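PDB 1YDO: HMG-CoA Lyase from Bacillus subtilis subsp. subtilis, which belongs to the HMGL-like family of TIM-barrel proteins and carries the name of a lyase. Local coordinates for residues 171-176 with 203-208; 97-102 with 137-142; 6-11 with 227-232; 162-167 with 197-202. All blocks are in the same frame, centred on the assembly; numbering follows the deposited sequence.

Contact 1. Residues 171-176 with 203-208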
loop_
_atom_site.group_PDB
_atom_site.type_symbol
_atom_site.label_atom_id
_atom_site.label_comp_id
_atom_site.label_asym_id
_atom_site.label_seq_id
_atom_site.Cartn_x
_atom_site.Cartn_y
_atom_site.Cartn_z
ATOM N N ILE A 171 -7.976 -16.098 26.955
ATOM C CA ILE A 171 -7.428 -14.878 26.374
ATOM C C ILE A 171 -8.570 -13.964 25.964
ATOM O O ILE A 171 -9.700 -14.408 25.808
ATOM C CB ILE A 171 -6.588 -15.189 25.136
ATOM C CG1 ILE A 171 -7.441 -15.959 24.126
ATOM C CG2 ILE A 171 -5.339 -15.973 25.533
ATOM C CD1 ILE A 171 -6.765 -16.151 22.777
ATOM N N SER A 172 -8.280 -12.689 25.776
ATOM C CA SER A 172 -9.335 -11.762 25.406
ATOM C C SER A 172 -9.348 -11.396 23.923
ATOM O O SER A 172 -10.394 -11.036 23.371
ATOM C CB SER A 172 -9.213 -10.498 26.253
ATOM O OG SER A 172 -9.162 -10.834 27.631
ATOM N N GLU A 173 -8.187 -11.502 23.281
ATOM C CA GLU A 173 -8.051 -11.163 21.872
ATOM C C GLU A 173 -6.956 -11.982 21.204
ATOM O O GLU A 173 -5.859 -12.105 21.726
ATOM C CB GLU A 173 -7.715 -9.690 21.747
ATOM C CG GLU A 173 -7.915 -9.136 20.376
ATOM C CD GLU A 173 -7.958 -7.625 20.393
ATOM O OE1 GLU A 173 -6.879 -7.004 20.370
ATOM O OE2 GLU A 173 -9.071 -7.059 20.454
ATOM N N LEU A 174 -7.255 -12.537 20.042
ATOM C CA LEU A 174 -6.272 -13.324 19.339
ATOM C C LEU A 174 -5.812 -12.532 18.117
ATOM O O LEU A 174 -6.556 -12.364 17.154
ATOM C CB LEU A 174 -6.886 -14.647 18.919
ATOM C CG LEU A 174 -5.963 -15.835 18.723
ATOM C CD1 LEU A 174 -6.765 -16.968 18.112
ATOM C CD2 LEU A 174 -4.809 -15.477 17.808
ATOM N N SER A 175 -4.577 -12.046 18.147
ATOM C CA SER A 175 -4.072 -11.252 17.036
ATOM C C SER A 175 -3.356 -12.123 16.033
ATOM O O SER A 175 -2.278 -12.640 16.310
ATOM C CB SER A 175 -3.141 -10.154 17.562
ATOM O OG SER A 175 -2.598 -9.390 16.517
ATOM N N LEU A 176 -3.971 -12.282 14.864
ATOM C CA LEU A 176 -3.410 -13.093 13.771
ATOM C C LEU A 176 -2.451 -12.250 12.955
ATOM O O LEU A 176 -2.786 -11.143 12.565
ATOM C CB LEU A 176 -4.532 -13.579 12.855
ATOM C CG LEU A 176 -5.739 -14.143 13.596
ATOM C CD1 LEU A 176 -6.837 -14.411 12.603
ATOM C CD2 LEU A 176 -5.346 -15.400 14.343
ATOM N N GLN A 203 -13.209 -10.339 19.028
ATOM C CA GLN A 203 -12.030 -10.811 19.724
ATOM C C GLN A 203 -10.901 -11.237 18.787
ATOM O O GLN A 203 -10.023 -12.013 19.165
ATOM C CB GLN A 203 -12.411 -11.954 20.668
ATOM C CG GLN A 203 -13.235 -11.503 21.852
ATOM C CD GLN A 203 -13.753 -12.659 22.680
ATOM O OE1 GLN A 203 -12.985 -13.507 23.147
ATOM N NE2 GLN A 203 -15.067 -12.701 22.866
ATOM N N ILE A 204 -10.913 -10.716 17.570
ATOM C CA ILE A 204 -9.873 -11.048 16.615
ATOM C C ILE A 204 -9.229 -9.804 16.013
ATOM O O ILE A 204 -9.913 -8.940 15.465
ATOM C CB ILE A 204 -10.426 -11.937 15.493
ATOM C CG1 ILE A 204 -10.722 -13.323 16.047
ATOM C CG2 ILE A 204 -9.432 -12.028 14.365
ATOM C CD1 ILE A 204 -11.465 -14.223 15.083
ATOM N N ALA A 205 -7.907 -9.716 16.131
ATOM C CA ALA A 205 -7.164 -8.585 15.600
ATOM C C ALA A 205 -6.249 -9.042 14.473
ATOM O O ALA A 205 -5.934 -10.230 14.355
ATOM C CB ALA A 205 -6.356 -7.950 16.691
ATOM N N LEU A 206 -5.825 -8.087 13.653
ATOM C CA LEU A 206 -4.949 -8.398 12.548
ATOM C C LEU A 206 -3.653 -7.599 12.554
ATOM O O LEU A 206 -3.655 -6.387 12.733
ATOM C CB LEU A 206 -5.679 -8.202 11.225
ATOM C CG LEU A 206 -6.683 -9.296 10.918
ATOM C CD1 LEU A 206 -7.348 -8.986 9.593
ATOM C CD2 LEU A 206 -6.008 -10.654 10.865
ATOM N N HIS A 207 -2.542 -8.304 12.368
ATOM C CA HIS A 207 -1.241 -7.685 12.334
ATOM C C HIS A 207 -0.651 -7.968 10.953
ATOM O O HIS A 207 -0.071 -9.024 10.738
ATOM C CB HIS A 207 -0.357 -8.290 13.419
ATOM C CG HIS A 207 0.913 -7.518 13.671
ATOM N ND1 HIS A 207 1.830 -7.888 14.628
ATOM C CD2 HIS A 207 1.403 -6.391 13.095
ATOM C CE1 HIS A 207 2.838 -7.022 14.635
ATOM N NE2 HIS A 207 2.605 -6.107 13.718
ATOM N N PHE A 208 -0.824 -7.044 10.014
ATOM C CA PHE A 208 -0.288 -7.225 8.677
ATOM C C PHE A 208 1.090 -6.585 8.485
ATOM O O PHE A 208 1.412 -5.556 9.090
ATOM C CB PHE A 208 -1.243 -6.638 7.644
ATOM C CG PHE A 208 -2.506 -7.419 7.481
ATOM C CD1 PHE A 208 -2.471 -8.754 7.080
ATOM C CD2 PHE A 208 -3.737 -6.824 7.741
ATOM C CE1 PHE A 208 -3.644 -9.491 6.943
ATOM C CE2 PHE A 208 -4.916 -7.543 7.610
ATOM C CZ PHE A 208 -4.872 -8.884 7.209
HETATM O O HOH W 1 -12.186 -15.558 24.777
#
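Among the flat groups, the E173 carboxylate extends to A205, its OE1 3.8 Å from A205 CB, while the Q203 amide lies toward the start of the pair, near I171. There Q203 OE1 accepts a water's hydrogen bond at 2.7 Å, and the same water donates to I171 O. The H207 ring leaves this pair, meeting H209 edge-to-face and the Y141 ring at about 50°; its CB stays near S175 OG and L176 O. The two strands are neighbours in a TIM barrel, the parallel ends of the beta-alpha-beta unit 174-177, 185-196, 204-207. L174 and L176 each donate and accept, linking in turn to Q203 O, A205 N, A205 O and H207 N; the straightest bond is L174 N to Q203 O, 3.0 Å and 170°. S175 and A205 share the sheet face that carries the polar partners: S175 OG bonds to D231 OD1, and E173 OE1 forms a salt bridge with K10 NZ. On the reverse face L174, I204, L176 and L206 are buried, L174 against S163 and F167 of helix 156-169. L176 swings CG beside its own backbone N (chi1 -46°), bringing CD1 3.9 Å from I204 CG2, while L176 CB itself lies 3.8 Å from L206 CD2.

Contact 2. Residues 97-102 with 137-142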
loop_
_atom_site.group_PDB
_atom_site.type_symbol
_atom_site.label_atom_id
_atom_site.label_comp_id
_atom_site.label_asym_id
_atom_site.label_seq_id
_atom_site.Cartn_x
_atom_site.Cartn_y
_atom_site.Cartn_z
ATOM N N GLU A 97 -1.680 -4.833 30.142
ATOM C CA GLU A 97 -1.980 -6.052 29.406
ATOM C C GLU A 97 -0.739 -6.805 28.952
ATOM O O GLU A 97 0.225 -6.223 28.466
ATOM C CB GLU A 97 -2.886 -5.736 28.196
ATOM C CG GLU A 97 -3.096 -6.916 27.234
ATOM C CD GLU A 97 -4.323 -6.771 26.341
ATOM O OE1 GLU A 97 -5.459 -6.896 26.857
ATOM O OE2 GLU A 97 -4.150 -6.544 25.122
ATOM N N ALA A 98 -0.783 -8.116 29.124
ATOM C CA ALA A 98 0.318 -8.963 28.735
ATOM C C ALA A 98 -0.035 -9.656 27.437
ATOM O O ALA A 98 -1.150 -10.130 27.273
ATOM C CB ALA A 98 0.576 -9.986 29.818
ATOM N N CYS A 99 0.904 -9.724 26.507
ATOM C CA CYS A 99 0.619 -10.381 25.239
ATOM C C CYS A 99 1.473 -11.608 25.057
ATOM O O CYS A 99 2.675 -11.496 24.832
ATOM C CB CYS A 99 0.904 -9.432 24.081
ATOM S SG CYS A 99 0.296 -7.745 24.287
ATOM N N VAL A 100 0.880 -12.781 25.153
ATOM C CA VAL A 100 1.675 -13.971 24.935
ATOM C C VAL A 100 1.830 -14.165 23.426
ATOM O O VAL A 100 1.211 -13.445 22.638
ATOM C CB VAL A 100 1.008 -15.198 25.531
ATOM C CG1 VAL A 100 1.025 -15.088 27.045
ATOM C CG2 VAL A 100 -0.417 -15.326 24.998
ATOM N N PHE A 101 2.648 -15.128 23.015
ATOM C CA PHE A 101 2.846 -15.358 21.598
ATOM C C PHE A 101 3.367 -16.736 21.282
ATOM O O PHE A 101 3.942 -17.416 22.131
ATOM C CB PHE A 101 3.827 -14.344 21.013
ATOM C CG PHE A 101 5.154 -14.320 21.701
ATOM C CD1 PHE A 101 5.311 -13.628 22.899
ATOM C CD2 PHE A 101 6.240 -15.015 21.183
ATOM C CE1 PHE A 101 6.534 -13.632 23.579
ATOM C CE2 PHE A 101 7.471 -15.029 21.854
ATOM C CZ PHE A 101 7.615 -14.338 23.052
HETATM N N MSE A 102 3.156 -17.141 20.035
HETATM C CA MSE A 102 3.617 -18.426 19.534
HETATM C C MSE A 102 3.354 -18.473 18.047
HETATM O O MSE A 102 2.656 -17.625 17.504
HETATM C CB MSE A 102 2.883 -19.572 20.228
HETATM C CG MSE A 102 1.435 -19.717 19.829
HETATM SE SE MSE A 102 0.650 -21.304 20.606
HETATM C CE MSE A 102 1.407 -22.627 19.386
ATOM N N THR A 137 -5.204 -7.967 31.812
ATOM C CA THR A 137 -5.860 -8.436 30.597
ATOM C C THR A 137 -4.837 -9.105 29.696
ATOM O O THR A 137 -3.714 -8.632 29.573
ATOM C CB THR A 137 -6.493 -7.277 29.863
ATOM O OG1 THR A 137 -5.507 -6.260 29.660
ATOM C CG2 THR A 137 -7.633 -6.707 30.691
ATOM N N THR A 138 -5.222 -10.205 29.066
ATOM C CA THR A 138 -4.292 -10.914 28.209
ATOM C C THR A 138 -4.677 -10.864 26.748
ATOM O O THR A 138 -5.851 -10.735 26.401
ATOM C CB THR A 138 -4.181 -12.389 28.597
ATOM O OG1 THR A 138 -5.453 -13.029 28.400
ATOM C CG2 THR A 138 -3.733 -12.523 30.050
ATOM N N ARG A 139 -3.665 -11.005 25.900
ATOM C CA ARG A 139 -3.834 -10.990 24.460
ATOM C C ARG A 139 -2.827 -11.956 23.863
ATOM O O ARG A 139 -1.684 -12.005 24.311
ATOM C CB ARG A 139 -3.565 -9.590 23.938
ATOM C CG ARG A 139 -3.812 -9.428 22.474
ATOM C CD ARG A 139 -3.077 -8.218 21.974
ATOM N NE ARG A 139 -3.560 -7.802 20.672
ATOM C CZ ARG A 139 -2.921 -6.961 19.878
ATOM N NH1 ARG A 139 -1.755 -6.456 20.263
ATOM N NH2 ARG A 139 -3.465 -6.621 18.717
ATOM N N ALA A 140 -3.248 -12.713 22.852
ATOM C CA ALA A 140 -2.376 -13.684 22.202
ATOM C C ALA A 140 -1.956 -13.223 20.805
ATOM O O ALA A 140 -2.737 -12.626 20.062
ATOM C CB ALA A 140 -3.069 -15.047 22.124
ATOM N N TYR A 141 -0.711 -13.529 20.462
ATOM C CA TYR A 141 -0.131 -13.168 19.186
ATOM C C TYR A 141 0.187 -14.423 18.403
ATOM O O TYR A 141 1.267 -14.983 18.554
ATOM C CB TYR A 141 1.166 -12.406 19.422
ATOM C CG TYR A 141 1.109 -10.952 19.058
ATOM C CD1 TYR A 141 0.849 -10.564 17.751
ATOM C CD2 TYR A 141 1.327 -9.960 20.020
ATOM C CE1 TYR A 141 0.803 -9.236 17.403
ATOM C CE2 TYR A 141 1.287 -8.617 19.682
ATOM C CZ TYR A 141 1.023 -8.268 18.371
ATOM O OH TYR A 141 0.977 -6.952 18.000
ATOM N N LEU A 142 -0.739 -14.879 17.575
ATOM C CA LEU A 142 -0.481 -16.076 16.786
ATOM C C LEU A 142 0.211 -15.630 15.494
ATOM O O LEU A 142 -0.351 -14.867 14.715
ATOM C CB LEU A 142 -1.802 -16.766 16.473
ATOM C CG LEU A 142 -1.755 -18.285 16.388
ATOM C CD1 LEU A 142 -3.104 -18.790 15.906
ATOM C CD2 LEU A 142 -0.657 -18.730 15.448
#
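E97 to M102, the last a selenomethionine, pairs residue for residue with T137 to L142 as parallel strands, the axes 4.4 Å apart at closest and inclined by 25°. A98, V100 and M102 carry the ladder of this segment, although V100 N to R139 O is weak, with an N-H...O angle of 127°. At its start the E97 chain runs extended and crosses T137 at about a right angle; T137 OG1 donates to E97 OE1 over 2.9 Å, meeting the anti side of the carboxylate. E97 OE2 passes the aliphatic part of R139 and bonds to Y44 OH, its distance to R139 NE being 4.7 Å. R139, with CG anti to the backbone N (chi1 -176°), stretches past this carboxylate to a salt bridge with D231. Farther along, C99 CB lies at the edge of the Y141 ring, 4.1 Å from Y141 CD2, and F101 CB is 3.7 Å from Y141 CB. The reverse face is apolar around V100 CG2 and A140 CB. That face packs on helix 117-133 through V100 against L124 and V127, while N128 of the same helix bonds T138 OG1. Within the TIM-barrel sheet, strand 76-80 bonds to E97 and C99, and strand 174-177 bonds to A140.

Contact 3. Residues 6-11 with 227-232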
loop_
_atom_site.group_PDB
_atom_site.type_symbol
_atom_site.label_atom_id
_atom_site.label_comp_id
_atom_site.label_asym_id
_atom_site.label_seq_id
_atom_site.Cartn_x
_atom_site.Cartn_y
_atom_site.Cartn_z
ATOM N N LYS A 6 -16.494 2.463 13.722
ATOM C CA LYS A 6 -15.310 2.704 14.525
ATOM C C LYS A 6 -14.405 1.475 14.526
ATOM O O LYS A 6 -14.873 0.333 14.562
ATOM C CB LYS A 6 -15.730 3.080 15.954
ATOM C CG LYS A 6 -14.752 3.984 16.689
ATOM C CD LYS A 6 -13.522 3.217 17.147
ATOM C CE LYS A 6 -12.543 4.110 17.905
ATOM N NZ LYS A 6 -11.435 3.335 18.549
ATOM N N VAL A 7 -13.100 1.721 14.464
ATOM C CA VAL A 7 -12.123 0.652 14.459
ATOM C C VAL A 7 -10.950 0.987 15.336
ATOM O O VAL A 7 -10.319 2.018 15.151
ATOM C CB VAL A 7 -11.615 0.389 13.055
ATOM C CG1 VAL A 7 -10.329 -0.409 13.114
ATOM C CG2 VAL A 7 -12.666 -0.379 12.274
ATOM N N THR A 8 -10.659 0.103 16.285
ATOM C CA THR A 8 -9.550 0.307 17.201
ATOM C C THR A 8 -8.223 -0.212 16.656
ATOM O O THR A 8 -8.088 -1.389 16.333
ATOM C CB THR A 8 -9.833 -0.359 18.551
ATOM O OG1 THR A 8 -10.761 -1.430 18.361
ATOM C CG2 THR A 8 -10.428 0.650 19.523
ATOM N N ILE A 9 -7.246 0.690 16.559
ATOM C CA ILE A 9 -5.920 0.346 16.073
ATOM C C ILE A 9 -4.929 0.325 17.231
ATOM O O ILE A 9 -4.906 1.235 18.059
ATOM C CB ILE A 9 -5.392 1.356 15.044
ATOM C CG1 ILE A 9 -5.064 2.652 15.734
ATOM C CG2 ILE A 9 -6.411 1.606 13.943
ATOM C CD1 ILE A 9 -4.062 3.439 14.981
ATOM N N LYS A 10 -4.085 -0.703 17.269
ATOM C CA LYS A 10 -3.093 -0.846 18.328
ATOM C C LYS A 10 -1.660 -0.579 17.861
ATOM O O LYS A 10 -1.194 -1.166 16.895
ATOM C CB LYS A 10 -3.217 -2.247 18.927
ATOM C CG LYS A 10 -4.635 -2.538 19.405
ATOM C CD LYS A 10 -4.702 -3.737 20.333
ATOM C CE LYS A 10 -6.083 -3.866 20.948
ATOM N NZ LYS A 10 -6.147 -5.032 21.866
ATOM N N GLU A 11 -0.972 0.316 18.558
ATOM C CA GLU A 11 0.404 0.658 18.231
ATOM C C GLU A 11 1.377 -0.363 18.815
ATOM O O GLU A 11 1.295 -0.681 20.000
ATOM C CB GLU A 11 0.744 2.039 18.793
ATOM C CG GLU A 11 2.188 2.438 18.578
ATOM C CD GLU A 11 2.540 2.577 17.103
ATOM O OE1 GLU A 11 3.694 2.266 16.740
ATOM O OE2 GLU A 11 1.672 3.007 16.308
ATOM N N ILE A 227 -13.647 -7.579 11.085
ATOM C CA ILE A 227 -12.566 -7.294 12.027
ATOM C C ILE A 227 -12.533 -5.783 12.253
ATOM O O ILE A 227 -12.723 -5.015 11.315
ATOM C CB ILE A 227 -11.187 -7.758 11.467
ATOM C CG1 ILE A 227 -11.017 -9.267 11.621
ATOM C CG2 ILE A 227 -10.073 -7.075 12.204
ATOM C CD1 ILE A 227 -11.867 -10.067 10.720
ATOM N N THR A 228 -12.291 -5.354 13.484
ATOM C CA THR A 228 -12.256 -3.929 13.773
ATOM C C THR A 228 -11.037 -3.572 14.615
ATOM O O THR A 228 -10.935 -2.470 15.157
ATOM C CB THR A 228 -13.545 -3.485 14.523
ATOM O OG1 THR A 228 -13.666 -4.212 15.763
ATOM C CG2 THR A 228 -14.790 -3.757 13.663
ATOM N N VAL A 229 -10.111 -4.512 14.709
ATOM C CA VAL A 229 -8.895 -4.308 15.469
ATOM C C VAL A 229 -7.680 -4.510 14.576
ATOM O O VAL A 229 -7.483 -5.579 13.994
ATOM C CB VAL A 229 -8.817 -5.304 16.642
ATOM C CG1 VAL A 229 -7.631 -4.985 17.532
ATOM C CG2 VAL A 229 -10.103 -5.264 17.424
ATOM N N PHE A 230 -6.854 -3.484 14.466
ATOM C CA PHE A 230 -5.679 -3.613 13.627
ATOM C C PHE A 230 -4.438 -3.093 14.299
ATOM O O PHE A 230 -4.450 -2.044 14.935
ATOM C CB PHE A 230 -5.921 -2.892 12.316
ATOM C CG PHE A 230 -6.985 -3.535 11.477
ATOM C CD1 PHE A 230 -6.681 -4.612 10.647
ATOM C CD2 PHE A 230 -8.295 -3.079 11.531
ATOM C CE1 PHE A 230 -7.673 -5.229 9.871
ATOM C CE2 PHE A 230 -9.293 -3.682 10.766
ATOM C CZ PHE A 230 -8.980 -4.761 9.931
ATOM N N ASP A 231 -3.360 -3.849 14.163
ATOM C CA ASP A 231 -2.086 -3.482 14.756
ATOM C C ASP A 231 -1.291 -2.676 13.767
ATOM O O ASP A 231 -1.331 -2.950 12.568
ATOM C CB ASP A 231 -1.313 -4.738 15.124
ATOM C CG ASP A 231 -1.914 -5.456 16.308
ATOM O OD1 ASP A 231 -1.462 -6.581 16.607
ATOM O OD2 ASP A 231 -2.828 -4.887 16.942
ATOM N N GLY A 232 -0.560 -1.691 14.272
ATOM C CA GLY A 232 0.249 -0.851 13.408
ATOM C C GLY A 232 1.548 -0.408 14.055
ATOM O O GLY A 232 1.729 -0.560 15.255
#
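V7 holds CG1 anti to its backbone N (chi1 163°), and F230 sets its ring beside its own N (chi1 -67°); together these torsions bring V7 CG1 to the ring's edge, in its plane and 3.7 Å from F230 CD2. K10 CB lies near D231 OD2, and the lysine chain, with CG beside the backbone N and extended beyond it, carries CE past V229 CG1 at 3.9 Å. The backbones run parallel, 27° apart, joining the first and last strands of the TIM barrel, which closes it. T8 and K10 supply the ladder. K10 N to F230 O (2.7 Å) and G232 N to K10 O (2.7 Å) are sound bonds, whereas T8 N to T228 O is weak. T8 and V229 lie side by side and point the same way. E11, bent at chi2, turns back towards G232; its OE1 accepts from G13 N and A234 N, and OE2 bonds to T252. Strand 8-11 also bonds through E11 to Y44 and E46 of strand 44-49. Although K10 and D231 are neighbours on one face, K10 NZ stands 5.9 Å from D231 OD2. Each charge is answered across the barrel interior instead, K10 by E173 and D231 by R139. The chemistry therefore divides: backbone hydrogen bonds and carbon contacts hold the two strands together, while their charged ends tie them to E173 and R139, in or next to other strands of the barrel.

Contact 4. Residues 162-167 with 197-202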
loop_
_atom_site.group_PDB
_atom_site.type_symbol
_atom_site.label_atom_id
_atom_site.label_comp_id
_atom_site.label_asym_id
_atom_site.label_seq_id
_atom_site.Cartn_x
_atom_site.Cartn_y
_atom_site.Cartn_z
ATOM N N LEU A 162 -5.292 -24.274 17.022
ATOM C CA LEU A 162 -4.609 -23.425 18.000
ATOM C C LEU A 162 -5.527 -22.329 18.514
ATOM O O LEU A 162 -5.666 -22.138 19.720
ATOM C CB LEU A 162 -3.363 -22.797 17.370
ATOM C CG LEU A 162 -2.260 -23.767 16.931
ATOM C CD1 LEU A 162 -1.141 -22.970 16.262
ATOM C CD2 LEU A 162 -1.731 -24.548 18.144
ATOM N N SER A 163 -6.156 -21.611 17.592
ATOM C CA SER A 163 -7.063 -20.543 17.968
ATOM C C SER A 163 -8.099 -21.019 18.993
ATOM O O SER A 163 -8.409 -20.301 19.935
ATOM C CB SER A 163 -7.754 -20.001 16.721
ATOM O OG SER A 163 -6.792 -19.551 15.778
ATOM N N GLU A 164 -8.631 -22.227 18.812
ATOM C CA GLU A 164 -9.618 -22.746 19.755
ATOM C C GLU A 164 -8.967 -22.921 21.122
ATOM O O GLU A 164 -9.542 -22.558 22.151
ATOM C CB GLU A 164 -10.217 -24.080 19.269
ATOM C CG GLU A 164 -11.300 -23.914 18.179
ATOM C CD GLU A 164 -12.516 -24.855 18.332
ATOM O OE1 GLU A 164 -13.506 -24.682 17.570
ATOM O OE2 GLU A 164 -12.489 -25.759 19.201
ATOM N N ALA A 165 -7.763 -23.473 21.132
ATOM C CA ALA A 165 -7.064 -23.652 22.387
ATOM C C ALA A 165 -6.845 -22.277 23.015
ATOM O O ALA A 165 -7.256 -22.037 24.143
ATOM C CB ALA A 165 -5.728 -24.341 22.155
ATOM N N LEU A 166 -6.216 -21.370 22.275
ATOM C CA LEU A 166 -5.950 -20.052 22.809
ATOM C C LEU A 166 -7.176 -19.446 23.455
ATOM O O LEU A 166 -7.122 -18.964 24.589
ATOM C CB LEU A 166 -5.422 -19.110 21.727
ATOM C CG LEU A 166 -3.917 -19.124 21.477
ATOM C CD1 LEU A 166 -3.186 -19.174 22.810
ATOM C CD2 LEU A 166 -3.537 -20.311 20.627
ATOM N N PHE A 167 -8.298 -19.473 22.757
ATOM C CA PHE A 167 -9.495 -18.886 23.326
ATOM C C PHE A 167 -9.980 -19.653 24.534
ATOM O O PHE A 167 -10.508 -19.067 25.481
ATOM C CB PHE A 167 -10.588 -18.791 22.270
ATOM C CG PHE A 167 -10.508 -17.547 21.450
ATOM C CD1 PHE A 167 -10.649 -16.300 22.055
ATOM C CD2 PHE A 167 -10.285 -17.608 20.078
ATOM C CE1 PHE A 167 -10.571 -15.132 21.309
ATOM C CE2 PHE A 167 -10.204 -16.442 19.319
ATOM C CZ PHE A 167 -10.349 -15.200 19.937
ATOM N N ALA A 197 -16.241 -17.802 11.471
ATOM C CA ALA A 197 -17.352 -18.720 11.599
ATOM C C ALA A 197 -17.196 -19.622 12.822
ATOM O O ALA A 197 -17.790 -20.696 12.884
ATOM C CB ALA A 197 -17.478 -19.557 10.336
ATOM N N ARG A 198 -16.417 -19.185 13.806
ATOM C CA ARG A 198 -16.214 -20.006 14.997
ATOM C C ARG A 198 -15.873 -19.179 16.225
ATOM O O ARG A 198 -16.135 -19.583 17.354
ATOM C CB ARG A 198 -15.092 -21.015 14.748
ATOM C CG ARG A 198 -15.205 -22.282 15.581
ATOM C CD ARG A 198 -14.405 -23.409 14.954
ATOM N NE ARG A 198 -14.488 -23.355 13.491
ATOM C CZ ARG A 198 -14.053 -24.314 12.681
ATOM N NH1 ARG A 198 -13.506 -25.416 13.188
ATOM N NH2 ARG A 198 -14.147 -24.160 11.366
ATOM N N PHE A 199 -15.288 -18.015 15.999
ATOM C CA PHE A 199 -14.904 -17.147 17.089
ATOM C C PHE A 199 -15.507 -15.794 16.809
ATOM O O PHE A 199 -15.705 -15.430 15.660
ATOM C CB PHE A 199 -13.388 -17.031 17.130
ATOM C CG PHE A 199 -12.679 -18.343 16.952
ATOM C CD1 PHE A 199 -12.457 -19.187 18.035
ATOM C CD2 PHE A 199 -12.247 -18.743 15.692
ATOM C CE1 PHE A 199 -11.814 -20.415 17.868
ATOM C CE2 PHE A 199 -11.604 -19.964 15.512
ATOM C CZ PHE A 199 -11.386 -20.802 16.605
ATOM N N PRO A 200 -15.814 -15.027 17.858
ATOM C CA PRO A 200 -16.400 -13.689 17.707
ATOM C C PRO A 200 -15.431 -12.703 17.050
ATOM O O PRO A 200 -14.291 -12.559 17.486
ATOM C CB PRO A 200 -16.745 -13.302 19.142
ATOM C CG PRO A 200 -15.717 -14.030 19.939
ATOM C CD PRO A 200 -15.652 -15.375 19.278
ATOM N N ALA A 201 -15.887 -12.027 16.001
ATOM C CA ALA A 201 -15.047 -11.071 15.286
ATOM C C ALA A 201 -14.454 -9.993 16.191
ATOM O O ALA A 201 -13.364 -9.489 15.935
ATOM C CB ALA A 201 -15.838 -10.430 14.164
ATOM N N ASN A 202 -15.170 -9.642 17.253
ATOM C CA ASN A 202 -14.690 -8.623 18.173
ATOM C C ASN A 202 -13.428 -9.040 18.910
ATOM O O ASN A 202 -12.661 -8.199 19.376
ATOM C CB ASN A 202 -15.768 -8.274 19.194
ATOM C CG ASN A 202 -17.020 -7.727 18.549
ATOM O OD1 ASN A 202 -17.814 -7.042 19.199
ATOM N ND2 ASN A 202 -17.215 -8.034 17.266
#
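The F199 ring is the centre of the first shell, touched by three residues of helix 156-169. E164 CG meets it at the edge, 3.5 Å from F199 CZ, and S163 CB comes obliquely to the same CZ at 3.7 Å. F167 CD2 lies 3.4 Å from F199 CD1; the two rings are near parallel, 24° apart, but slid so that their centroids stand 5.3 Å from each other, which makes this apolar contact at their margins and not a stack. Also in direct contact, E164 OE1 lies beside R198 CD, the carboxylate plane 84° from the guanidinium; E164 OE1 to R198 NE, 4.4 Å, is too long for a salt bridge. F199 sets its ring beside its own backbone N (chi1 -44°), which turns it towards the helix. The adjoining R198 contributes its CB, 3.7 Å above one ring face and offset towards the rim. What positions the helical residues is the helix itself, with F167 N bonded to S163 O and S163 OG to V159 O. The contact lies on the outside of the TIM barrel: the loop between helix 185-196 and strand 204-207 lies against helix 156-169, with L195 touching S163, and L174 of strand 174-177 beneath both S163 and F167.

Contacts 1, 2 and 3 lie in one parallel sheet, and contact 4 packs on part of its outer side. Contacts 1 and 2 share a seam, S175 N to A140 O at 2.7 Å and E173 O to A140 N at 2.9 Å, while L206 O to D231 N at 2.9 Å joins contact 1 to contact 3. Contacts 2 and 3 have centres about 15 Å apart but meet inside the barrel, where R139 NH2 reaches D231 OD2 at 2.6 Å. Contacts 1 and 3 are also tied there, E173 OE1 to K10 NZ at 2.6 Å. Contact 4 lies about 9 Å from contact 1 between centres, touching it through L174 CD1 and S163 CB, but makes no touch with contact 3.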